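Long-range contact in CurM Sulfotransferase (Moorea producta, PDB 4GBM), which probably transfers a sulfonate group from PAPS to a polyketide intermediate during curacin biosynthesis, as the sulfotransferase domain of CurM: residues 30-44 against 150-164. The protein carries 2 engineered substitutions. Numbering follows the deposited sequence.
Sequences RLPGIIFILSSPRSG and GEALFANSKYIYLVR. With A3P (adenosine-3'-5'-diphosphate), chain G.
Arg-164 NH1 serves two acceptors, lying 3.0 Å from Arg-42 O and 3.0 Å from O2' of the bound adenosine-3'-5'-diphosphate. CG anti to the backbone N (chi1 -173°) and the straight chain beyond it carry the guanidinium past Ser-43 to the nucleotide; Arg-42 O meets it at the edge. A leucine here would probably leave Arg-42 O and the ribose O2' without their shared donor, and the end of strand 158-163 without this link to them. Arg-42 bends instead toward the 3'-phosphate, its NH1 2.9 Å from O1P, while Ser-172 takes its NE. Gly-44 N, just before helix 45-53, donates to O5', as befits the phosphate-binding strand-loop-helix of sulfotransferases, akin to the P-loop.

Strands 35-39 and 158-163 run parallel, joined by a ladder of backbone hydrogen bonds that begins with Lys-158 N to Ile-34 O and ends with Leu-162 N to Leu-38 O. At their start Ser-157 OG accepts Ile-34 N at 3.1 Å. Phe-36, Phe-154 and Tyr-159 form an aromatic cluster on one face: Phe-36 turns an edge toward the face of Phe-154, offset from its centre (planes at 75°), but lies nearly parallel to Tyr-159, with little overlap. Ile-34 CD1 sits over a face of Phe-154, 4.0 Å from its centroid. Tyr-159 OH donates to Glu-151 OE2 at 2.7 Å. Ile-35, Ile-37 and Ile-160 pack on the other face.

Strand 35-39 is the middle one of the parallel sheet, between 132-136 and 158-163, with 216-220 beyond the latter; helix 117-128 packs on Leu-31 and Ile-34, and helix 189-208 on Tyr-161.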
loop_
_atom_site.group_PDB
_atom_site.type_symbol
_atom_site.label_atom_id
_atom_site.label_comp_id
_atom_site.label_asym_id
_atom_site.label_seq_id
_atom_site.Cartn_x
_atom_site.Cartn_y
_atom_site.Cartn_z
ATOM N N ARG A 30 8.567 21.730 -1.747
ATOM C CA ARG A 30 7.897 20.449 -1.946
ATOM C C ARG A 30 7.939 19.965 -3.395
ATOM O O ARG A 30 7.976 20.761 -4.343
ATOM C CB ARG A 30 6.461 20.507 -1.418
ATOM C CG ARG A 30 6.386 20.743 0.087
ATOM C CD ARG A 30 4.989 20.499 0.619
ATOM N NE ARG A 30 4.041 21.488 0.119
ATOM C CZ ARG A 30 2.732 21.442 0.336
ATOM N NH1 ARG A 30 2.207 20.450 1.041
ATOM N NH2 ARG A 30 1.946 22.390 -0.158
ATOM N N LEU A 31 7.956 18.644 -3.549
ATOM C CA LEU A 31 7.936 18.005 -4.858
ATOM C C LEU A 31 6.513 18.030 -5.415
ATOM O O LEU A 31 5.555 18.166 -4.653
ATOM C CB LEU A 31 8.408 16.548 -4.743
ATOM C CG LEU A 31 9.860 16.326 -4.296
ATOM C CD1 LEU A 31 10.077 14.859 -4.010
ATOM C CD2 LEU A 31 10.833 16.817 -5.365
ATOM N N PRO A 32 6.366 17.879 -6.744
ATOM C CA PRO A 32 5.030 17.728 -7.317
ATOM C C PRO A 32 4.297 16.544 -6.693
ATOM O O PRO A 32 4.924 15.537 -6.329
ATOM C CB PRO A 32 5.309 17.446 -8.798
ATOM C CG PRO A 32 6.664 18.001 -9.043
ATOM C CD PRO A 32 7.419 17.818 -7.773
ATOM N N GLY A 33 2.979 16.669 -6.562
ATOM C CA GLY A 33 2.174 15.639 -5.903
ATOM C C GLY A 33 2.242 14.271 -6.545
ATOM O O GLY A 33 2.388 14.146 -7.768
ATOM N N ILE A 34 2.143 13.243 -5.707
ATOM C CA ILE A 34 2.064 11.864 -6.185
ATOM C C ILE A 34 0.738 11.257 -5.748
ATOM O O ILE A 34 -0.158 11.973 -5.297
ATOM C CB ILE A 34 3.280 11.007 -5.730
ATOM C CG1 ILE A 34 3.347 10.881 -4.200
ATOM C CG2 ILE A 34 4.581 11.577 -6.321
ATOM C CD1 ILE A 34 4.337 9.821 -3.719
ATOM N N ILE A 35 0.603 9.948 -5.927
ATOM C CA ILE A 35 -0.589 9.230 -5.486
ATOM C C ILE A 35 -0.186 8.271 -4.375
ATOM O O ILE A 35 0.767 7.512 -4.532
ATOM C CB ILE A 35 -1.211 8.441 -6.655
ATOM C CG1 ILE A 35 -1.620 9.405 -7.773
ATOM C CG2 ILE A 35 -2.411 7.607 -6.168
ATOM C CD1 ILE A 35 -1.746 8.738 -9.155
ATOM N N PHE A 36 -0.893 8.325 -3.244
ATOM C CA PHE A 36 -0.673 7.364 -2.152
ATOM C C PHE A 36 -1.836 6.395 -2.032
ATOM O O PHE A 36 -2.992 6.787 -2.210
ATOM C CB PHE A 36 -0.512 8.085 -0.811
ATOM C CG PHE A 36 0.776 8.839 -0.676
ATOM C CD1 PHE A 36 1.947 8.184 -0.302
ATOM C CD2 PHE A 36 0.824 10.210 -0.913
ATOM C CE1 PHE A 36 3.147 8.885 -0.174
ATOM C CE2 PHE A 36 2.018 10.924 -0.788
ATOM C CZ PHE A 36 3.180 10.263 -0.411
ATOM N N ILE A 37 -1.536 5.128 -1.748
ATOM C CA ILE A 37 -2.588 4.185 -1.348
ATOM C C ILE A 37 -2.421 3.935 0.145
ATOM O O ILE A 37 -1.393 3.414 0.582
ATOM C CB ILE A 37 -2.545 2.838 -2.119
ATOM C CG1 ILE A 37 -2.808 3.061 -3.612
ATOM C CG2 ILE A 37 -3.587 1.863 -1.535
ATOM C CD1 ILE A 37 -2.504 1.845 -4.508
ATOM N N LEU A 38 -3.428 4.333 0.919
ATOM C CA LEU A 38 -3.413 4.144 2.372
ATOM C C LEU A 38 -4.400 3.070 2.787
ATOM O O LEU A 38 -5.563 3.083 2.369
ATOM C CB LEU A 38 -3.777 5.443 3.089
ATOM C CG LEU A 38 -2.946 6.685 2.763
ATOM C CD1 LEU A 38 -3.440 7.845 3.597
ATOM C CD2 LEU A 38 -1.451 6.449 2.976
ATOM N N SER A 39 -3.949 2.154 3.635
ATOM C CA SER A 39 -4.835 1.091 4.101
ATOM C C SER A 39 -4.279 0.378 5.302
ATOM O O SER A 39 -3.097 0.496 5.620
ATOM C CB SER A 39 -5.042 0.042 2.993
ATOM O OG SER A 39 -3.847 -0.691 2.781
ATOM N N SER A 40 -5.153 -0.364 5.967
ATOM C CA SER A 40 -4.748 -1.367 6.945
ATOM C C SER A 40 -4.078 -2.521 6.196
ATOM O O SER A 40 -4.361 -2.737 5.014
ATOM C CB SER A 40 -5.989 -1.872 7.695
ATOM O OG SER A 40 -5.747 -3.087 8.390
ATOM N N PRO A 41 -3.196 -3.282 6.874
ATOM C CA PRO A 41 -2.726 -4.542 6.293
ATOM C C PRO A 41 -3.887 -5.439 5.836
ATOM O O PRO A 41 -4.992 -5.351 6.382
ATOM C CB PRO A 41 -2.017 -5.203 7.483
ATOM C CG PRO A 41 -1.426 -4.046 8.202
ATOM C CD PRO A 41 -2.517 -2.999 8.156
ATOM N N ARG A 42 -3.622 -6.288 4.846
ATOM C CA ARG A 42 -4.543 -7.352 4.382
ATOM C C ARG A 42 -5.825 -6.834 3.720
ATOM O O ARG A 42 -6.855 -7.516 3.724
ATOM C CB ARG A 42 -4.894 -8.357 5.522
ATOM C CG ARG A 42 -3.736 -8.738 6.448
ATOM C CD ARG A 42 -2.515 -9.195 5.662
ATOM N NE ARG A 42 -2.775 -10.367 4.820
ATOM C CZ ARG A 42 -1.856 -10.911 4.029
ATOM N NH1 ARG A 42 -2.145 -11.988 3.308
ATOM N NH2 ARG A 42 -0.640 -10.373 3.964
ATOM N N SER A 43 -5.759 -5.637 3.138
ATOM C CA SER A 43 -6.951 -4.991 2.573
ATOM C C SER A 43 -7.020 -5.047 1.055
ATOM O O SER A 43 -7.862 -4.375 0.451
ATOM C CB SER A 43 -7.042 -3.536 3.049
ATOM O OG SER A 43 -7.166 -3.482 4.463
ATOM N N GLY A 44 -6.157 -5.861 0.446
ATOM C CA GLY A 44 -6.070 -5.957 -1.015
ATOM C C GLY A 44 -5.232 -4.843 -1.629
ATOM O O GLY A 44 -5.398 -4.513 -2.812
ATOM N N GLY A 150 4.281 12.790 4.147
ATOM C CA GLY A 150 3.827 12.868 2.758
ATOM C C GLY A 150 3.427 14.288 2.370
ATOM O O GLY A 150 3.776 14.781 1.295
ATOM N N GLU A 151 2.696 14.948 3.260
ATOM C CA GLU A 151 2.290 16.333 3.043
ATOM C C GLU A 151 3.449 17.313 3.198
ATOM O O GLU A 151 3.395 18.430 2.678
ATOM C CB GLU A 151 1.132 16.701 3.979
ATOM C CG GLU A 151 -0.176 16.006 3.599
ATOM C CD GLU A 151 -0.723 16.507 2.267
ATOM O OE1 GLU A 151 -1.177 17.671 2.211
ATOM O OE2 GLU A 151 -0.691 15.742 1.275
ATOM N N ALA A 152 4.492 16.897 3.908
ATOM C CA ALA A 152 5.674 17.739 4.085
ATOM C C ALA A 152 6.590 17.701 2.868
ATOM O O ALA A 152 7.241 18.700 2.547
ATOM C CB ALA A 152 6.440 17.337 5.339
ATOM N N LEU A 153 6.631 16.554 2.193
ATOM C CA LEU A 153 7.559 16.354 1.079
ATOM C C LEU A 153 6.967 16.701 -0.281
ATOM O O LEU A 153 7.700 17.080 -1.199
ATOM C CB LEU A 153 8.061 14.905 1.050
ATOM C CG LEU A 153 8.917 14.410 2.220
ATOM C CD1 LEU A 153 9.344 12.967 1.990
ATOM C CD2 LEU A 153 10.126 15.302 2.454
ATOM N N PHE A 154 5.651 16.546 -0.400
ATOM C CA PHE A 154 4.947 16.658 -1.674
ATOM C C PHE A 154 3.828 17.675 -1.581
ATOM O O PHE A 154 3.196 17.822 -0.527
ATOM C CB PHE A 154 4.307 15.320 -2.067
ATOM C CG PHE A 154 5.284 14.189 -2.238
ATOM C CD1 PHE A 154 5.936 14.003 -3.449
ATOM C CD2 PHE A 154 5.538 13.295 -1.191
ATOM C CE1 PHE A 154 6.840 12.953 -3.624
ATOM C CE2 PHE A 154 6.445 12.236 -1.363
ATOM C CZ PHE A 154 7.088 12.076 -2.589
ATOM N N ALA A 155 3.559 18.347 -2.697
ATOM C CA ALA A 155 2.447 19.272 -2.783
ATOM C C ALA A 155 1.279 18.688 -3.576
ATOM O O ALA A 155 1.463 18.191 -4.687
ATOM C CB ALA A 155 2.911 20.587 -3.403
ATOM N N ASN A 156 0.084 18.765 -2.986
ATOM C CA ASN A 156 -1.180 18.372 -3.620
ATOM C C ASN A 156 -1.257 16.919 -4.076
ATOM O O ASN A 156 -1.875 16.594 -5.094
ATOM C CB ASN A 156 -1.566 19.350 -4.738
ATOM C CG ASN A 156 -1.840 20.748 -4.214
ATOM O OD1 ASN A 156 -0.955 21.606 -4.212
ATOM N ND2 ASN A 156 -3.062 20.974 -3.737
ATOM N N SER A 157 -0.662 16.026 -3.289
ATOM C CA SER A 157 -0.816 14.594 -3.566
ATOM C C SER A 157 -2.273 14.151 -3.450
ATOM O O SER A 157 -3.080 14.779 -2.753
ATOM C CB SER A 157 0.033 13.750 -2.610
ATOM O OG SER A 157 1.409 14.037 -2.783
ATOM N N LYS A 158 -2.599 13.063 -4.139
ATOM C CA LYS A 158 -3.910 12.446 -4.010
ATOM C C LYS A 158 -3.800 11.169 -3.190
ATOM O O LYS A 158 -2.797 10.452 -3.262
ATOM C CB LYS A 158 -4.505 12.149 -5.384
ATOM C CG LYS A 158 -5.048 13.387 -6.082
ATOM C CD LYS A 158 -5.718 13.018 -7.397
ATOM C CE LYS A 158 -6.320 14.240 -8.073
ATOM N NZ LYS A 158 -5.286 15.231 -8.487
ATOM N N TYR A 159 -4.838 10.909 -2.407
ATOM C CA TYR A 159 -4.871 9.771 -1.498
ATOM C C TYR A 159 -6.016 8.841 -1.813
ATOM O O TYR A 159 -7.179 9.252 -1.836
ATOM C CB TYR A 159 -4.994 10.272 -0.062
ATOM C CG TYR A 159 -3.771 11.020 0.362
ATOM C CD1 TYR A 159 -2.704 10.354 0.953
ATOM C CD2 TYR A 159 -3.664 12.397 0.161
ATOM C CE1 TYR A 159 -1.561 11.033 1.337
ATOM C CE2 TYR A 159 -2.522 13.088 0.539
ATOM C CZ TYR A 159 -1.479 12.400 1.135
ATOM O OH TYR A 159 -0.353 13.072 1.514
ATOM N N ILE A 160 -5.669 7.583 -2.075
ATOM C CA ILE A 160 -6.657 6.525 -2.218
ATOM C C ILE A 160 -6.745 5.801 -0.882
ATOM O O ILE A 160 -5.762 5.202 -0.437
ATOM C CB ILE A 160 -6.247 5.526 -3.314
ATOM C CG1 ILE A 160 -6.055 6.232 -4.658
ATOM C CG2 ILE A 160 -7.280 4.393 -3.429
ATOM C CD1 ILE A 160 -5.322 5.356 -5.687
ATOM N N TYR A 161 -7.921 5.851 -0.253
ATOM C CA TYR A 161 -8.143 5.208 1.035
ATOM C C TYR A 161 -8.856 3.895 0.782
ATOM O O TYR A 161 -10.044 3.877 0.445
ATOM C CB TYR A 161 -8.958 6.138 1.946
ATOM C CG TYR A 161 -9.346 5.587 3.310
ATOM C CD1 TYR A 161 -8.616 4.563 3.932
ATOM C CD2 TYR A 161 -10.432 6.127 3.992
ATOM C CE1 TYR A 161 -8.989 4.084 5.190
ATOM C CE2 TYR A 161 -10.812 5.661 5.247
ATOM C CZ TYR A 161 -10.083 4.646 5.842
ATOM O OH TYR A 161 -10.479 4.187 7.065
ATOM N N LEU A 162 -8.099 2.807 0.904
ATOM C CA LEU A 162 -8.607 1.455 0.674
ATOM C C LEU A 162 -9.002 0.829 2.007
ATOM O O LEU A 162 -8.189 0.767 2.930
ATOM C CB LEU A 162 -7.537 0.616 -0.033
ATOM C CG LEU A 162 -7.835 -0.865 -0.275
ATOM C CD1 LEU A 162 -9.040 -1.079 -1.202
ATOM C CD2 LEU A 162 -6.594 -1.537 -0.837
ATOM N N VAL A 163 -10.258 0.394 2.097
ATOM C CA VAL A 163 -10.804 -0.207 3.316
ATOM C C VAL A 163 -11.326 -1.618 3.052
ATOM O O VAL A 163 -11.784 -1.921 1.950
ATOM C CB VAL A 163 -11.930 0.661 3.961
ATOM C CG1 VAL A 163 -11.402 2.010 4.400
ATOM C CG2 VAL A 163 -13.117 0.845 3.025
ATOM N N ARG A 164 -11.227 -2.478 4.064
ATOM C CA ARG A 164 -11.791 -3.825 4.002
ATOM C C ARG A 164 -12.479 -4.133 5.329
ATOM O O ARG A 164 -12.096 -3.598 6.364
ATOM C CB ARG A 164 -10.700 -4.855 3.683
ATOM C CG ARG A 164 -11.255 -6.256 3.436
ATOM C CD ARG A 164 -10.171 -7.210 3.023
ATOM N NE ARG A 164 -10.746 -8.502 2.656
ATOM C CZ ARG A 164 -10.022 -9.576 2.367
ATOM N NH1 ARG A 164 -8.698 -9.522 2.453
ATOM N NH2 ARG A 164 -10.620 -10.707 2.010
HETATM P P1 A3P G . -5.301 -13.299 2.195
HETATM O O1P A3P G . -4.617 -13.509 3.522
HETATM O O2P A3P G . -4.581 -13.946 1.039
HETATM O O3P A3P G . -6.780 -13.562 2.246
HETATM P P2 A3P G . -2.554 -6.712 1.147
HETATM O O4P A3P G . -3.088 -5.372 1.541
HETATM O O5P A3P G . -1.689 -7.393 2.169
HETATM O O6P A3P G . -1.966 -6.725 -0.240
HETATM O "O5'" A3P G . -3.860 -7.664 1.080
HETATM C "C5'" A3P G . -3.687 -9.079 0.951
HETATM C "C4'" A3P G . -5.054 -9.652 0.663
HETATM O "O4'" A3P G . -5.440 -9.277 -0.665
HETATM C "C3'" A3P G . -5.057 -11.168 0.633
HETATM O "O3'" A3P G . -5.157 -11.695 1.965
HETATM C "C2'" A3P G . -6.275 -11.442 -0.242
HETATM O "O2'" A3P G . -7.467 -11.510 0.546
HETATM C "C1'" A3P G . -6.369 -10.231 -1.163
HETATM N N9 A3P G . -5.984 -10.605 -2.548
HETATM C C8 A3P G . -4.751 -10.890 -3.015
HETATM N N7 A3P G . -4.787 -11.221 -4.334
HETATM C C5 A3P G . -6.080 -11.148 -4.714
HETATM C C6 A3P G . -6.844 -11.364 -5.966
HETATM N N6 A3P G . -6.198 -11.724 -7.102
HETATM N N1 A3P G . -8.190 -11.177 -5.921
HETATM C C2 A3P G . -8.838 -10.802 -4.794
HETATM N N3 A3P G . -8.199 -10.583 -3.625
HETATM C C4 A3P G . -6.858 -10.736 -3.544
HETATM O O HOH W 1 -0.234 19.730 -0.164
HETATM O O HOH W 2 -7.945 0.345 5.624
HETATM O O HOH W 3 -9.110 -2.103 6.040
#